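Local coordinates for protein lovastatin nonaketide synthase, polyketide synthase component (Aspergillus terreus, PDB 7CPX) that builds dihydromonacolin L, the nonaketide precursor of lovastatin, from malonyl-CoA as a homodimeric iterative polyketide synthase that works in complex with LovC, at residues A[557-562]-A[842-847]; A[773-778]-A[817-822]. The protein carries 2 engineered substitutions. One frame throughout, in Å; residues are numbered along the deposited sequence.

Contact 1 (A[557-562]-A[842-847])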
ATOM      1  N   PRO A 557       6.370 -32.357  57.653  1.00164.98           N
ATOM      2  CA  PRO A 557       5.563 -33.352  58.376  1.00164.98           C
ATOM      3  C   PRO A 557       5.647 -33.271  59.894  1.00164.98           C
ATOM      4  O   PRO A 557       5.197 -34.206  60.563  1.00164.98           O
ATOM      5  CB  PRO A 557       6.167 -34.673  57.881  1.00164.98           C
ATOM      6  CG  PRO A 557       7.603 -34.353  57.678  1.00164.98           C
ATOM      7  CD  PRO A 557       7.655 -32.922  57.202  1.00164.98           C
ATOM      8  N   SER A 558       6.200 -32.197  60.454  1.00173.37           N
ATOM      9  CA  SER A 558       6.415 -32.109  61.894  1.00173.37           C
ATOM     10  C   SER A 558       5.106 -31.771  62.600  1.00173.37           C
ATOM     11  O   SER A 558       4.547 -30.680  62.413  1.00173.37           O
ATOM     12  CB  SER A 558       7.485 -31.067  62.208  1.00173.37           C
ATOM     13  OG  SER A 558       7.198 -29.837  61.570  1.00173.37           O
ATOM     14  N   VAL A 559       4.627 -32.705  63.421  1.00178.39           N
ATOM     15  CA  VAL A 559       3.380 -32.544  64.153  1.00178.39           C
ATOM     16  C   VAL A 559       3.642 -32.744  65.639  1.00178.39           C
ATOM     17  O   VAL A 559       4.537 -33.493  66.042  1.00178.39           O
ATOM     18  CB  VAL A 559       2.290 -33.526  63.671  1.00178.39           C
ATOM     19  CG1 VAL A 559       2.632 -34.947  64.084  1.00178.39           C
ATOM     20  CG2 VAL A 559       0.930 -33.122  64.215  1.00178.39           C
ATOM     21  N   LEU A 560       2.845 -32.059  66.451  1.00189.14           N
ATOM     22  CA  LEU A 560       2.863 -32.195  67.901  1.00189.14           C
ATOM     23  C   LEU A 560       1.615 -32.953  68.329  1.00189.14           C
ATOM     24  O   LEU A 560       0.493 -32.511  68.058  1.00189.14           O
ATOM     25  CB  LEU A 560       2.925 -30.826  68.579  1.00189.14           C
ATOM     26  CG  LEU A 560       2.622 -30.791  70.079  1.00189.14           C
ATOM     27  CD1 LEU A 560       3.547 -31.723  70.842  1.00189.14           C
ATOM     28  CD2 LEU A 560       2.733 -29.373  70.613  1.00189.14           C
ATOM     29  N   GLY A 561       1.809 -34.087  68.994  1.00190.32           N
ATOM     30  CA  GLY A 561       0.693 -34.906  69.424  1.00190.32           C
ATOM     31  C   GLY A 561       0.147 -34.498  70.775  1.00190.32           C
ATOM     32  O   GLY A 561       0.746 -34.800  71.811  1.00190.32           O
ATOM     33  N   ILE A 562      -0.989 -33.806  70.778  1.00193.56           N
ATOM     34  CA  ILE A 562      -1.663 -33.392  72.002  1.00193.56           C
ATOM     35  C   ILE A 562      -2.741 -34.421  72.302  1.00193.56           C
ATOM     36  O   ILE A 562      -3.672 -34.599  71.513  1.00193.56           O
ATOM     37  CB  ILE A 562      -2.261 -31.985  71.857  1.00193.56           C
ATOM     38  CG1 ILE A 562      -1.140 -30.966  71.654  1.00193.56           C
ATOM     39  CG2 ILE A 562      -3.117 -31.641  73.064  1.00193.56           C
ATOM     40  CD1 ILE A 562      -1.105 -30.373  70.262  1.00193.56           C
ATOM     41  N   LEU A 842       8.577 -26.724  64.711  1.00185.74           N
ATOM     42  CA  LEU A 842       7.316 -27.446  64.627  1.00185.74           C
ATOM     43  C   LEU A 842       6.377 -26.752  63.651  1.00185.74           C
ATOM     44  O   LEU A 842       6.338 -25.521  63.568  1.00185.74           O
ATOM     45  CB  LEU A 842       6.667 -27.539  66.008  1.00185.74           C
ATOM     46  CG  LEU A 842       5.300 -28.228  66.063  1.00185.74           C
ATOM     47  CD1 LEU A 842       5.414 -29.689  65.654  1.00185.74           C
ATOM     48  CD2 LEU A 842       4.700 -28.102  67.451  1.00185.74           C
ATOM     49  N   ASP A 843       5.612 -27.552  62.911  1.00175.04           N
ATOM     50  CA  ASP A 843       4.720 -27.046  61.877  1.00175.04           C
ATOM     51  C   ASP A 843       3.251 -27.146  62.256  1.00175.04           C
ATOM     52  O   ASP A 843       2.518 -26.160  62.138  1.00175.04           O
ATOM     53  CB  ASP A 843       4.968 -27.799  60.563  1.00175.04           C
ATOM     54  CG  ASP A 843       6.373 -27.595  60.032  1.00175.04           C
ATOM     55  OD1 ASP A 843       6.875 -26.454  60.097  1.00175.04           O
ATOM     56  OD2 ASP A 843       6.980 -28.580  59.560  1.00175.04           O
ATOM     57  N   ILE A 844       2.793 -28.313  62.713  1.00172.93           N
ATOM     58  CA  ILE A 844       1.376 -28.539  62.967  1.00172.93           C
ATOM     59  C   ILE A 844       1.214 -29.239  64.313  1.00172.93           C
ATOM     60  O   ILE A 844       2.171 -29.743  64.898  1.00172.93           O
ATOM     61  CB  ILE A 844       0.718 -29.352  61.829  1.00172.93           C
ATOM     62  CG1 ILE A 844      -0.779 -29.554  62.080  1.00172.93           C
ATOM     63  CG2 ILE A 844       1.425 -30.688  61.647  1.00172.93           C
ATOM     64  CD1 ILE A 844      -1.547 -29.973  60.850  1.00172.93           C
ATOM     65  N   GLY A 845      -0.008 -29.228  64.816  1.00178.78           N
ATOM     66  CA  GLY A 845      -0.355 -30.000  65.998  1.00178.78           C
ATOM     67  C   GLY A 845      -1.664 -30.726  65.790  1.00178.78           C
ATOM     68  O   GLY A 845      -2.596 -30.191  65.189  1.00178.78           O
ATOM     69  N   ILE A 846      -1.723 -31.958  66.288  1.00180.42           N
ATOM     70  CA  ILE A 846      -2.892 -32.817  66.148  1.00180.42           C
ATOM     71  C   ILE A 846      -3.383 -33.186  67.539  1.00180.42           C
ATOM     72  O   ILE A 846      -2.610 -33.694  68.363  1.00180.42           O
ATOM     73  CB  ILE A 846      -2.584 -34.079  65.329  1.00180.42           C
ATOM     74  CG1 ILE A 846      -2.407 -33.719  63.854  1.00180.42           C
ATOM     75  CG2 ILE A 846      -3.697 -35.104  65.495  1.00180.42           C
ATOM     76  CD1 ILE A 846      -1.791 -34.825  63.027  1.00180.42           C
ATOM     77  N   GLU A 847      -4.666 -32.938  67.793  1.00190.80           N
ATOM     78  CA  GLU A 847      -5.322 -33.357  69.029  1.00190.80           C
ATOM     79  C   GLU A 847      -5.750 -34.807  68.858  1.00190.80           C
ATOM     80  O   GLU A 847      -6.879 -35.110  68.472  1.00190.80           O
ATOM     81  CB  GLU A 847      -6.508 -32.457  69.349  1.00190.80           C
ATOM     82  CG  GLU A 847      -7.238 -32.833  70.629  1.00190.80           C
ATOM     83  CD  GLU A 847      -8.277 -31.806  71.033  1.00190.80           C
ATOM     84  OE1 GLU A 847      -8.277 -30.699  70.456  1.00190.80           O
ATOM     85  OE2 GLU A 847      -9.094 -32.105  71.928  1.00190.80           O
TER

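Contact 2 (A[773-778]-A[817-822])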
ATOM      1  N   PRO A 773      -3.280 -49.060  95.416  1.00219.88           N
ATOM      2  CA  PRO A 773      -3.260 -50.438  94.897  1.00219.88           C
ATOM      3  C   PRO A 773      -3.021 -50.501  93.401  1.00219.88           C
ATOM      4  O   PRO A 773      -2.291 -51.381  92.926  1.00219.88           O
ATOM      5  CB  PRO A 773      -4.645 -50.975  95.283  1.00219.88           C
ATOM      6  CG  PRO A 773      -5.502 -49.766  95.395  1.00219.88           C
ATOM      7  CD  PRO A 773      -4.610 -48.684  95.924  1.00219.88           C
ATOM      8  N   TYR A 774      -3.602 -49.569  92.642  1.00216.38           N
ATOM      9  CA  TYR A 774      -3.402 -49.558  91.197  1.00216.38           C
ATOM     10  C   TYR A 774      -1.917 -49.541  90.858  1.00216.38           C
ATOM     11  O   TYR A 774      -1.429 -50.394  90.107  1.00216.38           O
ATOM     12  CB  TYR A 774      -4.117 -48.351  90.586  1.00216.38           C
ATOM     13  CG  TYR A 774      -3.420 -47.758  89.383  1.00216.38           C
ATOM     14  CD1 TYR A 774      -3.453 -48.394  88.151  1.00216.38           C
ATOM     15  CD2 TYR A 774      -2.738 -46.552  89.481  1.00216.38           C
ATOM     16  CE1 TYR A 774      -2.819 -47.851  87.050  1.00216.38           C
ATOM     17  CE2 TYR A 774      -2.102 -46.000  88.386  1.00216.38           C
ATOM     18  CZ  TYR A 774      -2.146 -46.653  87.173  1.00216.38           C
ATOM     19  OH  TYR A 774      -1.515 -46.106  86.080  1.00216.38           O
ATOM     20  N   MET A 775      -1.174 -48.597  91.437  1.00217.86           N
ATOM     21  CA  MET A 775       0.267 -48.566  91.218  1.00217.86           C
ATOM     22  C   MET A 775       0.905 -49.874  91.667  1.00217.86           C
ATOM     23  O   MET A 775       1.783 -50.413  90.982  1.00217.86           O
ATOM     24  CB  MET A 775       0.888 -47.383  91.960  1.00217.86           C
ATOM     25  CG  MET A 775       2.342 -47.124  91.597  1.00217.86           C
ATOM     26  SD  MET A 775       3.099 -45.818  92.584  1.00217.86           S
ATOM     27  CE  MET A 775       3.147 -46.596  94.197  1.00217.86           C
ATOM     28  N   GLN A 776       0.466 -50.409  92.811  1.00218.41           N
ATOM     29  CA  GLN A 776       0.995 -51.687  93.269  1.00218.41           C
ATOM     30  C   GLN A 776       0.796 -52.771  92.220  1.00218.41           C
ATOM     31  O   GLN A 776       1.651 -53.651  92.066  1.00218.41           O
ATOM     32  CB  GLN A 776       0.332 -52.091  94.586  1.00218.41           C
ATOM     33  CG  GLN A 776       0.690 -51.194  95.759  1.00218.41           C
ATOM     34  CD  GLN A 776      -0.081 -51.544  97.016  1.00218.41           C
ATOM     35  OE1 GLN A 776      -0.895 -52.467  97.023  1.00218.41           O
ATOM     36  NE2 GLN A 776       0.172 -50.804  98.090  1.00218.41           N
ATOM     37  N   ALA A 777      -0.321 -52.726  91.490  1.00215.67           N
ATOM     38  CA  ALA A 777      -0.510 -53.656  90.385  1.00215.67           C
ATOM     39  C   ALA A 777       0.343 -53.263  89.186  1.00215.67           C
ATOM     40  O   ALA A 777       0.924 -54.130  88.522  1.00215.67           O
ATOM     41  CB  ALA A 777      -1.988 -53.714  89.996  1.00215.67           C
ATOM     42  N   LEU A 778       0.446 -51.960  88.908  1.00215.28           N
ATOM     43  CA  LEU A 778       1.207 -51.513  87.748  1.00215.28           C
ATOM     44  C   LEU A 778       2.677 -51.889  87.865  1.00215.28           C
ATOM     45  O   LEU A 778       3.353 -52.062  86.845  1.00215.28           O
ATOM     46  CB  LEU A 778       1.052 -50.002  87.573  1.00215.28           C
ATOM     47  CG  LEU A 778       1.516 -49.440  86.228  1.00215.28           C
ATOM     48  CD1 LEU A 778       0.596 -48.316  85.786  1.00215.28           C
ATOM     49  CD2 LEU A 778       2.948 -48.945  86.311  1.00215.28           C
ATOM     50  N   TYR A 817       5.178 -42.496  88.101  1.00212.50           N
ATOM     51  CA  TYR A 817       4.698 -41.584  87.068  1.00212.50           C
ATOM     52  C   TYR A 817       3.275 -41.929  86.646  1.00212.50           C
ATOM     53  O   TYR A 817       2.430 -41.037  86.487  1.00212.50           O
ATOM     54  CB  TYR A 817       5.638 -41.618  85.864  1.00212.50           C
ATOM     55  CG  TYR A 817       5.213 -40.708  84.736  1.00212.50           C
ATOM     56  CD1 TYR A 817       4.977 -39.359  84.960  1.00212.50           C
ATOM     57  CD2 TYR A 817       5.056 -41.195  83.446  1.00212.50           C
ATOM     58  CE1 TYR A 817       4.591 -38.522  83.934  1.00212.50           C
ATOM     59  CE2 TYR A 817       4.671 -40.364  82.412  1.00212.50           C
ATOM     60  CZ  TYR A 817       4.439 -39.028  82.662  1.00212.50           C
ATOM     61  OH  TYR A 817       4.055 -38.193  81.639  1.00212.50           O
ATOM     62  N   TRP A 818       2.986 -43.219  86.465  1.00213.48           N
ATOM     63  CA  TRP A 818       1.628 -43.620  86.117  1.00213.48           C
ATOM     64  C   TRP A 818       0.657 -43.318  87.251  1.00213.48           C
ATOM     65  O   TRP A 818      -0.532 -43.085  87.006  1.00213.48           O
ATOM     66  CB  TRP A 818       1.597 -45.105  85.760  1.00213.48           C
ATOM     67  CG  TRP A 818       2.593 -45.483  84.704  1.00213.48           C
ATOM     68  CD1 TRP A 818       3.867 -45.926  84.903  1.00213.48           C
ATOM     69  CD2 TRP A 818       2.399 -45.449  83.285  1.00213.48           C
ATOM     70  NE1 TRP A 818       4.480 -46.171  83.698  1.00213.48           N
ATOM     71  CE2 TRP A 818       3.599 -45.885  82.688  1.00213.48           C
ATOM     72  CE3 TRP A 818       1.328 -45.091  82.461  1.00213.48           C
ATOM     73  CZ2 TRP A 818       3.756 -45.976  81.307  1.00213.48           C
ATOM     74  CZ3 TRP A 818       1.486 -45.182  81.090  1.00213.48           C
ATOM     75  CH2 TRP A 818       2.692 -45.620  80.528  1.00213.48           C
ATOM     76  N   LYS A 819       1.141 -43.326  88.496  1.00217.59           N
ATOM     77  CA  LYS A 819       0.304 -42.895  89.613  1.00217.59           C
ATOM     78  C   LYS A 819       0.057 -41.392  89.566  1.00217.59           C
ATOM     79  O   LYS A 819      -1.081 -40.932  89.728  1.00217.59           O
ATOM     80  CB  LYS A 819       0.960 -43.292  90.936  1.00217.59           C
ATOM     81  CG  LYS A 819       0.313 -42.675  92.166  1.00217.59           C
ATOM     82  CD  LYS A 819       0.902 -43.244  93.444  1.00217.59           C
ATOM     83  CE  LYS A 819       0.364 -42.526  94.670  1.00217.59           C
ATOM     84  NZ  LYS A 819       0.912 -43.092  95.933  1.00217.59           N
ATOM     85  N   ASP A 820       1.113 -40.607  89.341  1.00217.95           N
ATOM     86  CA  ASP A 820       0.964 -39.165  89.204  1.00217.95           C
ATOM     87  C   ASP A 820       0.042 -38.803  88.051  1.00217.95           C
ATOM     88  O   ASP A 820      -0.532 -37.708  88.048  1.00217.95           O
ATOM     89  CB  ASP A 820       2.332 -38.515  88.994  1.00217.95           C
ATOM     90  CG  ASP A 820       3.276 -38.756  90.155  1.00217.95           C
ATOM     91  OD1 ASP A 820       2.862 -39.414  91.132  1.00217.95           O
ATOM     92  OD2 ASP A 820       4.431 -38.289  90.089  1.00217.95           O
ATOM     93  N   ASN A 821      -0.100 -39.697  87.069  1.00215.45           N
ATOM     94  CA  ASN A 821      -1.016 -39.440  85.961  1.00215.45           C
ATOM     95  C   ASN A 821      -2.396 -39.047  86.472  1.00215.45           C
ATOM     96  O   ASN A 821      -3.047 -38.161  85.907  1.00215.45           O
ATOM     97  CB  ASN A 821      -1.112 -40.673  85.063  1.00215.45           C
ATOM     98  CG  ASN A 821      -2.054 -40.469  83.893  1.00215.45           C
ATOM     99  OD1 ASN A 821      -2.268 -39.344  83.442  1.00215.45           O
ATOM    100  ND2 ASN A 821      -2.628 -41.560  83.399  1.00215.45           N
ATOM    101  N   LEU A 822      -2.857 -39.698  87.541  1.00216.58           N
ATOM    102  CA  LEU A 822      -4.135 -39.378  88.158  1.00216.58           C
ATOM    103  C   LEU A 822      -4.001 -38.647  89.485  1.00216.58           C
ATOM    104  O   LEU A 822      -5.001 -38.118  89.981  1.00216.58           O
ATOM    105  CB  LEU A 822      -4.956 -40.659  88.376  1.00216.58           C
ATOM    106  CG  LEU A 822      -5.671 -41.253  87.158  1.00216.58           C
ATOM    107  CD1 LEU A 822      -6.760 -40.318  86.655  1.00216.58           C
ATOM    108  CD2 LEU A 822      -4.687 -41.579  86.044  1.00216.58           C
TER

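Contact 1 (A[557-562]-A[842-847])
V559 reaches across to I846 and I844 on one face of two parallel strands, while L560 and L842 meet on the other. V559 has CG2 anti to its own N (chi1 70° for CG1), which brings that methyl against I846 CG1 at 3.4 Å and I844 CG2 at 3.6 Å. On the opposite face L842, just before its strand, lays CD2 on L560 CB (3.4 Å), the two chains crossing at about a right angle, and sets CD1 beside the carbonyl of S558. The strands pair in parallel register, V559 with I844 through I562 with E847. S558 O accepts I844 N at 3.0 Å and a weak second bond from D843 N, one carbonyl oxygen thus serving two N-H groups. L560 then gives its N to I844 O and takes I846 N on its O (2.9 Å), and I562 N closes on I846 O. E847 runs extended from the sheet, its OE2 held by L854 N. Both strands are inner members of the five-stranded parallel sheet of the acyltransferase: 648-652 flanks 558-563, 872-875 flanks 844-848, and helix 828-838 packs over L560, I562 and L842.

Contact 2 (A[773-778]-A[817-822])
Helix 768-780 and the short helix 815-820 meet through residues 773-778 and 817-822, a small helix-helix packing contact within the acyltransferase (MAT) domain. Their backbones come nearest at M775 and K819, with CA atoms 5.9 Å apart. The first helix is kinked at P773; as a proline, it has no N-H to bond to the turn before, and after it the helical pattern resumes, with L778 N bonded to Y774 O. In the second segment N821 N is bonded to Y817 O.

Y774, M775 and, about one turn on, L778 direct their side chains at the second helix. The Y774 ring comes edge-on, with W818 O lying in the ring plane at its edge, and CE2 approaches that oxygen at 3.6 Å. Its hydroxyl gives W818 O a weak, long hydrogen bond and also touches W818 CB. Beyond the contact, the ring makes a cation-pi pair with R681 and packs on I677 and L680 of helix 671-682.

L778 meets the base of the indole with both methyls, the two side chains crossing at about a right angle: CD1 sits on W818 CB at 3.4 Å, and CD2 lies 3.5 Å from W818 CD1. W818 CG is anti to its carbonyl carbon (chi1 -53°), an orientation that carries the far end of the ring away from helix 768-780 and onto I660 and A663 of helix 657-665.

On the other flank K819 is fully extended, running past M775 until its NZ forms a salt bridge with D772, just ahead of the kink. M775 bends at its last torsion (chi3 68°) beside that aliphatic chain, and its SD rests 3.5 Å from K819 CD.

Overall arrangement
Both contacts belong to the acyltransferase (MAT) domain, and contact 2 is nested in the chain between the two strands joined by contact 1. Their centres are 28 Å apart and their nearest atoms about 11 Å, so they do not touch. Contact 1 belongs to the central parallel sheet; contact 2 joins two helices farther from the centre of the chain. Both come close to a probable nucleophile elbow, a GxSxG pattern around S656, as in other acyltransferases: the I562 side chain of contact 1 lies near it without touching, and N821 ND2 of contact 2 is hydrogen-bonded to S656 O. The helix following the elbow links this site to contact 2.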